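Local structure of uncharacterized protein (Candida albicans, 5K04) at residues K123-F126 / K127-N130; L147-A150 / F151-L155; I200-V203 / L204-V207; M220-M223 / K224-S228; N300-Q303 / K304-K308. The protein is the non-catalytic MDM20 subunit of the NatB complex, and probably supports the NAT3 subunit in acetylating protein N-termini. One frame throughout, in Å; residues are numbered along the deposited sequence.

Overall arrangement
The five contacts come in series along an all-alpha chain of TPR-like character, with loops between its helices. Contact 1 lies at the start of helix 126-138 and contact 2 on helix 143-157. Their centres are about 11 Å apart, and they touch through Asn130 and Ser152. Contact 3, at the end of helix 197-204, pairs with contact 4, at the end of helix 213-225. Their centres are about 12 Å apart, joined by Glu201 to Asn226 and Ser228. The pairs do not touch; contacts 2 and 3 lie about 21 Å apart between centres. Contact 5, on helix 295-305, is about 33 Å from contact 4 between centres. There Lys308 meets the NAT3 chain at the subunit interface.

Contact 1. Residues K123-F126 / K127-N130; sequences KYDF and KVFN
Asp125 is the N-cap of helix 126-138, and the backbone passes from an inverse gamma turn centred on Tyr124 into the first helical turn. Phe129 N donates to Asp125 O at 3.0 Å, in the carbonyl plane. Asn130 N donates to Phe126 O at 3.0 Å, from above the carbonyl plane.

The Asp125 side chain caps the helix start. Its CG lies anti to the backbone N (chi1 -171°), which brings OD1 to the first backbone N-H groups of the helix. OD1 accepts from Lys127 N at 3.1 Å and from Val128 N at 3.4 Å; both bonds are weak. The negative carboxylate would be expected to suit the positive end of the helix dipole. Val128 crosses this side chain at about a right angle and sets CG2 against Asp125 CG, 3.7 Å away.

On the buried side, Phe126 points its ring edge at the face of Phe129. This T-shaped pair has centroids 5.9 Å apart and planes at 90°. Phe117 adds another edge-to-face partner to Phe129.

Lys127 sends its amine outward to a salt bridge with Glu161. Asn130 ND2 bonds to Ser152 OG on the next helix, while Asn130 CB rests 3.3 Å from Phe126 O.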
loop_
_atom_site.group_PDB
_atom_site.type_symbol
_atom_site.label_atom_id
_atom_site.label_comp_id
_atom_site.label_asym_id
_atom_site.label_seq_id
_atom_site.Cartn_x
_atom_site.Cartn_y
_atom_site.Cartn_z
ATOM N N LYS A 123 -3.591 -15.515 10.722
ATOM C CA LYS A 123 -2.302 -16.149 10.990
ATOM C C LYS A 123 -1.953 -16.987 9.774
ATOM O O LYS A 123 -2.431 -18.114 9.625
ATOM C CB LYS A 123 -2.358 -17.013 12.247
ATOM C CG LYS A 123 -2.604 -16.250 13.528
ATOM C CD LYS A 123 -2.638 -17.179 14.737
ATOM C CE LYS A 123 -2.645 -16.359 16.013
ATOM N NZ LYS A 123 -2.687 -17.191 17.232
ATOM N N TYR A 124 -1.095 -16.455 8.917
ATOM C CA TYR A 124 -0.917 -17.024 7.579
ATOM C C TYR A 124 0.037 -18.221 7.644
ATOM O O TYR A 124 1.150 -18.217 7.114
ATOM C CB TYR A 124 -0.428 -15.948 6.618
ATOM C CG TYR A 124 -1.222 -14.657 6.706
ATOM C CD1 TYR A 124 -0.899 -13.687 7.655
ATOM C CD2 TYR A 124 -2.297 -14.409 5.849
ATOM C CE1 TYR A 124 -1.619 -12.510 7.756
ATOM C CE2 TYR A 124 -3.026 -13.226 5.938
ATOM C CZ TYR A 124 -2.676 -12.279 6.898
ATOM O OH TYR A 124 -3.376 -11.096 7.016
ATOM N N ASP A 125 -0.433 -19.268 8.320
ATOM C CA ASP A 125 0.320 -20.510 8.508
ATOM C C ASP A 125 -0.173 -21.487 7.451
ATOM O O ASP A 125 -1.122 -22.245 7.666
ATOM C CB ASP A 125 0.146 -21.063 9.924
ATOM C CG ASP A 125 1.085 -22.233 10.228
ATOM O OD1 ASP A 125 1.521 -22.924 9.282
ATOM O OD2 ASP A 125 1.380 -22.463 11.421
ATOM N N PHE A 126 0.508 -21.478 6.304
ATOM C CA PHE A 126 0.092 -22.302 5.171
ATOM C C PHE A 126 0.122 -23.792 5.493
ATOM O O PHE A 126 -0.526 -24.574 4.788
ATOM C CB PHE A 126 0.975 -22.012 3.948
ATOM C CG PHE A 126 0.850 -20.607 3.415
ATOM C CD1 PHE A 126 -0.376 -19.975 3.355
ATOM C CD2 PHE A 126 1.971 -19.923 2.966
ATOM C CE1 PHE A 126 -0.479 -18.680 2.859
ATOM C CE2 PHE A 126 1.872 -18.632 2.470
ATOM C CZ PHE A 126 0.649 -18.014 2.416
ATOM N N LYS A 127 0.884 -24.203 6.515
ATOM C CA LYS A 127 0.820 -25.585 6.990
ATOM C C LYS A 127 -0.517 -25.869 7.652
ATOM O O LYS A 127 -1.017 -26.997 7.586
ATOM C CB LYS A 127 1.967 -25.875 7.969
ATOM C CG LYS A 127 3.259 -26.303 7.293
ATOM C CD LYS A 127 4.466 -26.176 8.207
ATOM C CE LYS A 127 5.760 -26.410 7.427
ATOM N NZ LYS A 127 6.969 -26.073 8.229
ATOM N N VAL A 128 -1.100 -24.848 8.290
ATOM C CA VAL A 128 -2.431 -24.973 8.873
ATOM C C VAL A 128 -3.496 -24.985 7.778
ATOM O O VAL A 128 -4.376 -25.851 7.775
ATOM C CB VAL A 128 -2.663 -23.849 9.898
ATOM C CG1 VAL A 128 -4.133 -23.659 10.154
ATOM C CG2 VAL A 128 -1.958 -24.197 11.195
ATOM N N PHE A 129 -3.422 -24.041 6.826
ATOM C CA PHE A 129 -4.336 -24.059 5.688
ATOM C C PHE A 129 -4.368 -25.441 5.051
ATOM O O PHE A 129 -5.435 -26.020 4.824
ATOM C CB PHE A 129 -3.912 -23.030 4.632
ATOM C CG PHE A 129 -4.307 -21.612 4.937
ATOM C CD1 PHE A 129 -4.114 -21.068 6.195
ATOM C CD2 PHE A 129 -4.825 -20.801 3.932
ATOM C CE1 PHE A 129 -4.459 -19.749 6.461
ATOM C CE2 PHE A 129 -5.177 -19.483 4.188
ATOM C CZ PHE A 129 -4.992 -18.957 5.457
ATOM N N ASN A 130 -3.181 -25.976 4.751
ATOM C CA ASN A 130 -3.065 -27.262 4.086
ATOM C C ASN A 130 -3.539 -28.394 4.991
ATOM O O ASN A 130 -4.145 -29.361 4.517
ATOM C CB ASN A 130 -1.613 -27.472 3.658
ATOM C CG ASN A 130 -1.352 -28.867 3.173
ATOM O OD1 ASN A 130 -1.045 -29.766 3.955
ATOM N ND2 ASN A 130 -1.481 -29.061 1.863
#

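Contact 2. Residues L147-A150 / F151-L155; sequences LWYA and FSFHL
Phe151 N closes a turn of alpha-helix onto Leu147 O across the middle of helix 143-157. This bond is 2.7 Å long and nearly straight, at 169°. The Phe151 ring leaves the turn and packs on Phe489 and Leu492 of helix 489-503.

Ser152 N follows with a 2.8 Å bond to Trp148 O. With chi1 at 70°, between backbone N and carbonyl carbon, Ser152 OG is directed at the carbonyl of Tyr149. It is modelled as a donor to that oxygen at a doubtfully short distance. Helix 126-138 covers this side through Phe133, which packs on Ser152.

Phe153 N reaches Ala150 O at 3.0 Å, from well above the carbonyl plane, and has a weak bond to Tyr149 O. Its CE2 lies over one face of the Tyr149 ring, offset toward the rim, and is 3.5 Å from Tyr149 CE1. The two rings meet obliquely, with planes at 48° and centroids 4.9 Å apart. Leu171 and Leu175 of helix 162-177 pack beside this pair.

His154 NE2 bonds Glu493 OE1 of helix 489-503. Leu155 packs on Ile496 of the same helix, and Leu155 N donates to Phe151 O at 3.1 Å.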
loop_
_atom_site.group_PDB
_atom_site.type_symbol
_atom_site.label_atom_id
_atom_site.label_comp_id
_atom_site.label_asym_id
_atom_site.label_seq_id
_atom_site.Cartn_x
_atom_site.Cartn_y
_atom_site.Cartn_z
ATOM N N LEU A 147 -9.622 -28.730 -4.805
ATOM C CA LEU A 147 -8.880 -27.610 -5.371
ATOM C C LEU A 147 -8.205 -26.795 -4.275
ATOM O O LEU A 147 -7.038 -26.412 -4.406
ATOM C CB LEU A 147 -9.828 -26.731 -6.196
ATOM C CG LEU A 147 -10.311 -27.377 -7.494
ATOM C CD1 LEU A 147 -11.625 -26.790 -7.993
ATOM C CD2 LEU A 147 -9.226 -27.182 -8.544
ATOM N N TRP A 148 -8.949 -26.497 -3.199
ATOM C CA TRP A 148 -8.390 -25.830 -2.024
ATOM C C TRP A 148 -7.115 -26.518 -1.559
ATOM O O TRP A 148 -6.048 -25.901 -1.438
ATOM C CB TRP A 148 -9.417 -25.838 -0.887
ATOM C CG TRP A 148 -10.579 -24.903 -1.090
ATOM C CD1 TRP A 148 -10.862 -24.173 -2.209
ATOM C CD2 TRP A 148 -11.604 -24.576 -0.127
ATOM N NE1 TRP A 148 -12.004 -23.414 -2.006
ATOM C CE2 TRP A 148 -12.472 -23.638 -0.738
ATOM C CE3 TRP A 148 -11.865 -24.982 1.187
ATOM C CZ2 TRP A 148 -13.592 -23.115 -0.086
ATOM C CZ3 TRP A 148 -12.980 -24.460 1.842
ATOM C CH2 TRP A 148 -13.830 -23.538 1.199
ATOM N N TYR A 149 -7.234 -27.819 -1.298
ATOM C CA TYR A 149 -6.126 -28.615 -0.793
ATOM C C TYR A 149 -4.933 -28.544 -1.741
ATOM O O TYR A 149 -3.803 -28.295 -1.310
ATOM C CB TYR A 149 -6.631 -30.042 -0.605
ATOM C CG TYR A 149 -5.716 -30.969 0.129
ATOM C CD1 TYR A 149 -4.827 -30.487 1.089
ATOM C CD2 TYR A 149 -5.743 -32.343 -0.127
ATOM C CE1 TYR A 149 -3.983 -31.346 1.782
ATOM C CE2 TYR A 149 -4.896 -33.221 0.570
ATOM C CZ TYR A 149 -4.021 -32.714 1.526
ATOM O OH TYR A 149 -3.177 -33.554 2.216
ATOM N N ALA A 150 -5.190 -28.705 -3.047
ATOM C CA ALA A 150 -4.144 -28.637 -4.068
ATOM C C ALA A 150 -3.505 -27.259 -4.119
ATOM O O ALA A 150 -2.272 -27.122 -4.163
ATOM C CB ALA A 150 -4.736 -28.984 -5.437
ATOM N N PHE A 151 -4.336 -26.224 -4.146
ATOM C CA PHE A 151 -3.817 -24.863 -4.160
ATOM C C PHE A 151 -2.977 -24.580 -2.916
ATOM O O PHE A 151 -1.966 -23.869 -2.994
ATOM C CB PHE A 151 -4.983 -23.873 -4.284
ATOM C CG PHE A 151 -4.549 -22.444 -4.426
ATOM C CD1 PHE A 151 -3.900 -22.011 -5.572
ATOM C CD2 PHE A 151 -4.792 -21.536 -3.408
ATOM C CE1 PHE A 151 -3.500 -20.686 -5.694
ATOM C CE2 PHE A 151 -4.405 -20.220 -3.528
ATOM C CZ PHE A 151 -3.753 -19.792 -4.671
ATOM N N SER A 152 -3.358 -25.166 -1.775
ATOM C CA SER A 152 -2.627 -24.947 -0.533
ATOM C C SER A 152 -1.218 -25.522 -0.601
ATOM O O SER A 152 -0.346 -25.072 0.149
ATOM C CB SER A 152 -3.397 -25.548 0.649
ATOM O OG SER A 152 -3.393 -26.968 0.621
ATOM N N PHE A 153 -0.978 -26.502 -1.485
ATOM C CA PHE A 153 0.374 -27.036 -1.649
ATOM C C PHE A 153 1.269 -26.057 -2.387
ATOM O O PHE A 153 2.465 -25.953 -2.090
ATOM C CB PHE A 153 0.338 -28.365 -2.394
ATOM C CG PHE A 153 -0.004 -29.525 -1.525
ATOM C CD1 PHE A 153 0.896 -29.980 -0.576
ATOM C CD2 PHE A 153 -1.240 -30.147 -1.628
ATOM C CE1 PHE A 153 0.575 -31.053 0.266
ATOM C CE2 PHE A 153 -1.572 -31.217 -0.807
ATOM C CZ PHE A 153 -0.661 -31.675 0.146
ATOM N N HIS A 154 0.699 -25.337 -3.348
ATOM C CA HIS A 154 1.400 -24.222 -3.967
ATOM C C HIS A 154 1.738 -23.137 -2.948
ATOM O O HIS A 154 2.852 -22.602 -2.949
ATOM C CB HIS A 154 0.552 -23.627 -5.083
ATOM C CG HIS A 154 1.008 -22.269 -5.495
ATOM N ND1 HIS A 154 2.227 -22.049 -6.097
ATOM C CD2 HIS A 154 0.427 -21.056 -5.365
ATOM C CE1 HIS A 154 2.369 -20.761 -6.341
ATOM N NE2 HIS A 154 1.290 -20.135 -5.905
ATOM N N LEU A 155 0.765 -22.770 -2.100
ATOM C CA LEU A 155 1.008 -21.782 -1.052
ATOM C C LEU A 155 2.191 -22.180 -0.186
ATOM O O LEU A 155 3.056 -21.348 0.116
ATOM C CB LEU A 155 -0.233 -21.616 -0.190
ATOM C CG LEU A 155 -1.454 -20.974 -0.857
ATOM C CD1 LEU A 155 -2.529 -20.761 0.211
ATOM C CD2 LEU A 155 -1.092 -19.636 -1.559
#

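Contact 3. Residues I200-V203 / L204-V207; sequences IEQV and LSGV
Ile200 and Leu204 make a local contact one turn apart at the C-terminal end of helix 197-204, where the chain enters the loop before helix 213-225. The two side chains lie side by side and point the same way. Ile200 CG2 meets Leu204 CD1 at 3.8 Å. In Ile200 that CG2 branch stands anti to the backbone N, while CG1 lies anti to the carbonyl carbon (chi1 -72°). This puts the methyl beside Leu204. Both residues are buried: Ile200 packs on Ala222 and Leu204 on Tyr219 of helix 213-225.

The backbone bonds record the change from helix to loop. Leu204 N donates to Ile200 O at 2.8 Å, and Ser205 N to Glu201 O at 2.9 Å. These are alpha-helical bonds, four residues apart. Gly206 N then donates to Val203 O at 3.0 Å, an i to i-3 bond as in a 3-10 turn, with the donor above the carbonyl plane.

Ser205 adds a side-chain bond. Its OG donates to Gln202 O at 2.9 Å, also from above the carbonyl plane. That carbonyl near the helix end thus gains a hydroxyl partner on an exposed surface.

Val207 is in the loop. Its CG2 rests 3.5 Å from Val203 O, and the residue also packs on Ile188 of helix 185-192. Glu201 points away from the turn, and its OE1 accepts from Ser228 OG and Asn226 ND2.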
loop_
_atom_site.group_PDB
_atom_site.type_symbol
_atom_site.label_atom_id
_atom_site.label_comp_id
_atom_site.label_asym_id
_atom_site.label_seq_id
_atom_site.Cartn_x
_atom_site.Cartn_y
_atom_site.Cartn_z
ATOM N N ILE A 200 3.735 -27.691 -19.075
ATOM C CA ILE A 200 2.787 -26.595 -19.280
ATOM C C ILE A 200 2.442 -26.448 -20.765
ATOM O O ILE A 200 1.268 -26.339 -21.140
ATOM C CB ILE A 200 3.354 -25.286 -18.695
ATOM C CG1 ILE A 200 3.346 -25.324 -17.159
ATOM C CG2 ILE A 200 2.587 -24.085 -19.211
ATOM C CD1 ILE A 200 3.931 -24.079 -16.515
ATOM N N GLU A 201 3.459 -26.423 -21.635
ATOM C CA GLU A 201 3.190 -26.296 -23.070
ATOM C C GLU A 201 2.353 -27.462 -23.572
ATOM O O GLU A 201 1.383 -27.276 -24.317
ATOM C CB GLU A 201 4.489 -26.221 -23.880
ATOM C CG GLU A 201 4.191 -26.087 -25.381
ATOM C CD GLU A 201 5.433 -25.981 -26.267
ATOM O OE1 GLU A 201 6.570 -26.105 -25.743
ATOM O OE2 GLU A 201 5.259 -25.784 -27.497
ATOM N N GLN A 202 2.744 -28.680 -23.185
ATOM C CA GLN A 202 2.018 -29.874 -23.591
ATOM C C GLN A 202 0.569 -29.827 -23.103
ATOM O O GLN A 202 -0.355 -30.145 -23.855
ATOM C CB GLN A 202 2.762 -31.110 -23.065
ATOM C CG GLN A 202 2.167 -32.425 -23.461
ATOM C CD GLN A 202 1.988 -32.545 -24.971
ATOM O OE1 GLN A 202 2.862 -32.160 -25.746
ATOM N NE2 GLN A 202 0.845 -33.081 -25.385
ATOM N N VAL A 203 0.350 -29.394 -21.860
ATOM C CA VAL A 203 -1.006 -29.328 -21.316
ATOM C C VAL A 203 -1.814 -28.239 -22.012
ATOM O O VAL A 203 -2.898 -28.495 -22.545
ATOM C CB VAL A 203 -0.961 -29.100 -19.796
ATOM C CG1 VAL A 203 -2.376 -28.856 -19.246
ATOM C CG2 VAL A 203 -0.324 -30.290 -19.122
ATOM N N LEU A 204 -1.290 -27.008 -22.023
ATOM C CA LEU A 204 -2.042 -25.881 -22.566
ATOM C C LEU A 204 -2.290 -26.002 -24.070
ATOM O O LEU A 204 -3.231 -25.390 -24.577
ATOM C CB LEU A 204 -1.315 -24.580 -22.245
ATOM C CG LEU A 204 -1.286 -24.230 -20.757
ATOM C CD1 LEU A 204 -0.761 -22.815 -20.538
ATOM C CD2 LEU A 204 -2.697 -24.393 -20.149
ATOM N N SER A 205 -1.476 -26.784 -24.786
ATOM C CA SER A 205 -1.681 -26.986 -26.216
ATOM C C SER A 205 -2.861 -27.900 -26.511
ATOM O O SER A 205 -3.308 -27.953 -27.657
ATOM C CB SER A 205 -0.426 -27.573 -26.869
ATOM O OG SER A 205 -0.276 -28.941 -26.527
ATOM N N GLY A 206 -3.355 -28.649 -25.521
ATOM C CA GLY A 206 -4.493 -29.524 -25.749
ATOM C C GLY A 206 -5.797 -29.031 -25.144
ATOM O O GLY A 206 -6.827 -29.703 -25.227
ATOM N N VAL A 207 -5.766 -27.863 -24.510
ATOM C CA VAL A 207 -6.955 -27.346 -23.851
ATOM C C VAL A 207 -7.982 -26.963 -24.899
ATOM O O VAL A 207 -7.692 -26.172 -25.803
ATOM C CB VAL A 207 -6.596 -26.143 -22.974
ATOM C CG1 VAL A 207 -7.867 -25.451 -22.500
ATOM C CG2 VAL A 207 -5.749 -26.588 -21.812
#

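Contact 4. Residues M220-M223 / K224-S228; sequences MKAM and KENAS
Met223 O accepts from Ser228 N at 2.8 Å, the 6-to-1 backbone bond of a Schellman motif that ends helix 213-225. Ala227 has the positive phi of this motif (60°), and Ala227 N donates to Lys224 O at 3.0 Å, its 5-to-2 bond. Before it, Asn226 N donates to Ala222 O at 2.8 Å, and Glu225 N to Lys221 O at 3.0 Å.

Lys221 and Glu225 run alongside each other on the exposed side. The Lys221 chain is fully extended, and its CE lies 3.2 Å from Glu225 OE2. The charged ends stop short of a salt bridge, with NZ 4.3 Å from OE2; some electrostatic attraction is still likely.

Further out, helix 197-204 positions the polar groups. Ser197 OG bonds Glu225 OE1, and Ser197 O holds Asn226 ND2. On the buried side Met220 and Met223 pack against helix 229-242. At the turn itself, Ser228 CB comes back to 4.0 Å from Met223 CB.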
loop_
_atom_site.group_PDB
_atom_site.type_symbol
_atom_site.label_atom_id
_atom_site.label_comp_id
_atom_site.label_asym_id
_atom_site.label_seq_id
_atom_site.Cartn_x
_atom_site.Cartn_y
_atom_site.Cartn_z
ATOM N N MET A 220 2.776 -18.682 -23.555
ATOM C CA MET A 220 3.828 -18.077 -24.367
ATOM C C MET A 220 5.168 -18.122 -23.640
ATOM O O MET A 220 6.206 -18.382 -24.255
ATOM C CB MET A 220 3.448 -16.634 -24.743
ATOM C CG MET A 220 2.497 -16.529 -25.951
ATOM S SD MET A 220 2.320 -14.906 -26.629
ATOM C CE MET A 220 1.224 -14.285 -25.444
ATOM N N LYS A 221 5.154 -17.890 -22.322
ATOM C CA LYS A 221 6.376 -17.963 -21.530
ATOM C C LYS A 221 6.956 -19.373 -21.540
ATOM O O LYS A 221 8.178 -19.552 -21.620
ATOM C CB LYS A 221 6.076 -17.517 -20.101
ATOM C CG LYS A 221 7.226 -17.668 -19.155
ATOM C CD LYS A 221 6.829 -17.284 -17.736
ATOM C CE LYS A 221 8.040 -17.419 -16.824
ATOM N NZ LYS A 221 7.709 -17.162 -15.412
ATOM N N ALA A 222 6.085 -20.378 -21.468
ATOM C CA ALA A 222 6.533 -21.764 -21.499
ATOM C C ALA A 222 7.201 -22.095 -22.829
ATOM O O ALA A 222 8.335 -22.598 -22.853
ATOM C CB ALA A 222 5.347 -22.689 -21.225
ATOM N N MET A 223 6.524 -21.792 -23.949
ATOM C CA MET A 223 7.100 -22.040 -25.272
ATOM C C MET A 223 8.457 -21.381 -25.425
ATOM O O MET A 223 9.390 -21.968 -25.986
ATOM C CB MET A 223 6.176 -21.513 -26.358
ATOM C CG MET A 223 4.888 -22.275 -26.516
ATOM S SD MET A 223 3.697 -21.120 -27.120
ATOM C CE MET A 223 3.266 -22.164 -28.384
ATOM N N LYS A 224 8.582 -20.147 -24.945
ATOM C CA LYS A 224 9.865 -19.467 -25.033
ATOM C C LYS A 224 10.924 -20.220 -24.243
ATOM O O LYS A 224 12.026 -20.465 -24.744
ATOM C CB LYS A 224 9.722 -18.030 -24.535
ATOM C CG LYS A 224 10.954 -17.169 -24.734
ATOM C CD LYS A 224 10.851 -15.942 -23.847
ATOM C CE LYS A 224 12.063 -15.038 -23.975
ATOM N NZ LYS A 224 11.909 -13.910 -23.009
ATOM N N GLU A 225 10.592 -20.617 -23.008
ATOM C CA GLU A 225 11.534 -21.355 -22.170
ATOM C C GLU A 225 11.882 -22.717 -22.768
ATOM O O GLU A 225 13.014 -23.187 -22.628
ATOM C CB GLU A 225 10.963 -21.521 -20.756
ATOM C CG GLU A 225 11.498 -20.485 -19.755
ATOM C CD GLU A 225 10.584 -20.280 -18.546
ATOM O OE1 GLU A 225 10.119 -21.288 -17.967
ATOM O OE2 GLU A 225 10.329 -19.106 -18.189
ATOM N N ASN A 226 10.923 -23.368 -23.431
ATOM C CA ASN A 226 11.196 -24.644 -24.083
ATOM C C ASN A 226 11.874 -24.488 -25.444
ATOM O O ASN A 226 12.204 -25.501 -26.073
ATOM C CB ASN A 226 9.900 -25.440 -24.262
ATOM C CG ASN A 226 9.124 -25.620 -22.962
ATOM O OD1 ASN A 226 9.695 -25.572 -21.860
ATOM N ND2 ASN A 226 7.799 -25.834 -23.091
ATOM N N ALA A 227 12.095 -23.254 -25.904
ATOM C CA ALA A 227 12.631 -22.981 -27.243
ATOM C C ALA A 227 11.708 -23.531 -28.324
ATOM O O ALA A 227 12.165 -24.013 -29.366
ATOM C CB ALA A 227 14.057 -23.527 -27.412
ATOM N N SER A 228 10.400 -23.483 -28.058
ATOM C CA SER A 228 9.374 -23.914 -29.014
ATOM C C SER A 228 9.011 -22.738 -29.925
ATOM O O SER A 228 7.907 -22.184 -29.897
ATOM C CB SER A 228 8.159 -24.455 -28.270
ATOM O OG SER A 228 8.545 -25.450 -27.347
#

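Contact 5. Residues N300-Q303 / K304-K308; sequences NYYQ and KFNTK
Tyr302 O is gripped by three donors in the last part of helix 295-305. Asn306 ND2 donates at 2.9 Å, with the carbonyl oxygen in the amide plane. Asn306 N at 2.9 Å and Phe305 N add weak bonds. The amide is aimed back at this carbonyl because Asn306 CG sits between its backbone N and carbonyl carbon (chi1 69°). Asn306 OD1 is taken by Thr339 OG1, so both ends of the amide are held.

The same residue lays its CB over the face of the Tyr302 ring, a CH-pi contact 3.7 Å from the centroid. One step back, Phe305 CB sits over the Tyr301 ring at 4.0 Å from its centroid. The Tyr301 and Phe305 rings are near parallel, at 18°, but slid apart so that they barely overlap. Lys304 CE passes 3.5 Å from Asn300 OD1.

The contact is a helix turn of the TPR-like family region that passes into a type I beta turn, Phe305 to Lys308. Tyr301 packs on helix 277-289 and bonds Asp314 of helix 311-315. Tyr302 bonds Asn343 of helix 337-346, and Lys308 NZ reaches Arg86 O of the NAT3 chain.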
loop_
_atom_site.group_PDB
_atom_site.type_symbol
_atom_site.label_atom_id
_atom_site.label_comp_id
_atom_site.label_asym_id
_atom_site.label_seq_id
_atom_site.Cartn_x
_atom_site.Cartn_y
_atom_site.Cartn_z
ATOM N N ASN A 300 12.305 7.708 -36.778
ATOM C CA ASN A 300 10.928 7.532 -37.237
ATOM C C ASN A 300 9.957 7.497 -36.059
ATOM O O ASN A 300 8.848 8.033 -36.148
ATOM C CB ASN A 300 10.819 6.268 -38.099
ATOM C CG ASN A 300 9.359 5.826 -38.353
ATOM O OD1 ASN A 300 8.692 6.350 -39.251
ATOM N ND2 ASN A 300 8.873 4.835 -37.572
ATOM N N TYR A 301 10.354 6.877 -34.944
ATOM C CA TYR A 301 9.499 6.917 -33.761
ATOM C C TYR A 301 9.346 8.346 -33.258
ATOM O O TYR A 301 8.237 8.781 -32.932
ATOM C CB TYR A 301 10.046 6.020 -32.645
ATOM C CG TYR A 301 9.214 6.158 -31.392
ATOM C CD1 TYR A 301 8.068 5.389 -31.204
ATOM C CD2 TYR A 301 9.542 7.099 -30.413
ATOM C CE1 TYR A 301 7.283 5.545 -30.061
ATOM C CE2 TYR A 301 8.766 7.256 -29.280
ATOM C CZ TYR A 301 7.642 6.485 -29.104
ATOM O OH TYR A 301 6.884 6.656 -27.969
ATOM N N TYR A 302 10.455 9.091 -33.211
ATOM C CA TYR A 302 10.435 10.455 -32.697
ATOM C C TYR A 302 9.559 11.362 -33.558
ATOM O O TYR A 302 8.847 12.228 -33.034
ATOM C CB TYR A 302 11.865 11.005 -32.618
ATOM C CG TYR A 302 11.940 12.482 -32.263
ATOM C CD1 TYR A 302 11.992 12.894 -30.944
ATOM C CD2 TYR A 302 11.939 13.461 -33.245
ATOM C CE1 TYR A 302 12.053 14.237 -30.603
ATOM C CE2 TYR A 302 11.997 14.823 -32.912
ATOM C CZ TYR A 302 12.052 15.198 -31.592
ATOM O OH TYR A 302 12.107 16.522 -31.245
ATOM N N GLN A 303 9.608 11.191 -34.882
ATOM C CA GLN A 303 8.824 12.050 -35.764
ATOM C C GLN A 303 7.337 11.816 -35.581
ATOM O O GLN A 303 6.534 12.743 -35.729
ATOM C CB GLN A 303 9.209 11.816 -37.229
ATOM C CG GLN A 303 10.631 12.263 -37.595
ATOM C CD GLN A 303 10.883 13.748 -37.338
ATOM O OE1 GLN A 303 9.978 14.577 -37.456
ATOM N NE2 GLN A 303 12.122 14.085 -36.981
ATOM N N LYS A 304 6.959 10.583 -35.262
ATOM C CA LYS A 304 5.561 10.253 -35.059
ATOM C C LYS A 304 5.081 10.595 -33.655
ATOM O O LYS A 304 3.895 10.889 -33.477
ATOM C CB LYS A 304 5.338 8.769 -35.348
ATOM C CG LYS A 304 5.595 8.407 -36.797
ATOM C CD LYS A 304 5.352 6.934 -37.066
ATOM C CE LYS A 304 5.241 6.687 -38.562
ATOM N NZ LYS A 304 4.165 7.537 -39.167
ATOM N N PHE A 305 5.973 10.583 -32.652
ATOM C CA PHE A 305 5.531 10.652 -31.262
ATOM C C PHE A 305 6.169 11.768 -30.426
ATOM O O PHE A 305 5.971 11.791 -29.208
ATOM C CB PHE A 305 5.740 9.283 -30.609
ATOM C CG PHE A 305 4.844 8.221 -31.194
ATOM C CD1 PHE A 305 3.535 8.080 -30.753
ATOM C CD2 PHE A 305 5.285 7.404 -32.233
ATOM C CE1 PHE A 305 2.689 7.132 -31.319
ATOM C CE2 PHE A 305 4.449 6.460 -32.802
ATOM C CZ PHE A 305 3.145 6.328 -32.344
ATOM N N ASN A 306 6.867 12.734 -31.043
ATOM C CA ASN A 306 7.463 13.807 -30.240
ATOM C C ASN A 306 6.416 14.740 -29.627
ATOM O O ASN A 306 6.707 15.387 -28.619
ATOM C CB ASN A 306 8.458 14.629 -31.068
ATOM C CG ASN A 306 7.776 15.458 -32.144
ATOM O OD1 ASN A 306 7.293 16.559 -31.886
ATOM N ND2 ASN A 306 7.738 14.928 -33.359
ATOM N N THR A 307 5.217 14.835 -30.214
ATOM C CA THR A 307 4.121 15.599 -29.627
ATOM C C THR A 307 3.421 14.846 -28.503
ATOM O O THR A 307 2.425 15.352 -27.970
ATOM C CB THR A 307 3.085 15.980 -30.687
ATOM O OG1 THR A 307 2.388 14.811 -31.112
ATOM C CG2 THR A 307 3.751 16.640 -31.895
ATOM N N LYS A 308 3.924 13.668 -28.128
ATOM C CA LYS A 308 3.330 12.841 -27.083
ATOM C C LYS A 308 4.260 12.768 -25.880
ATOM O O LYS A 308 5.476 12.596 -26.022
ATOM C CB LYS A 308 3.030 11.427 -27.593
ATOM C CG LYS A 308 2.266 11.412 -28.924
ATOM C CD LYS A 308 0.883 12.056 -28.822
ATOM C CE LYS A 308 0.082 11.820 -30.106
ATOM N NZ LYS A 308 -1.348 12.258 -30.026
#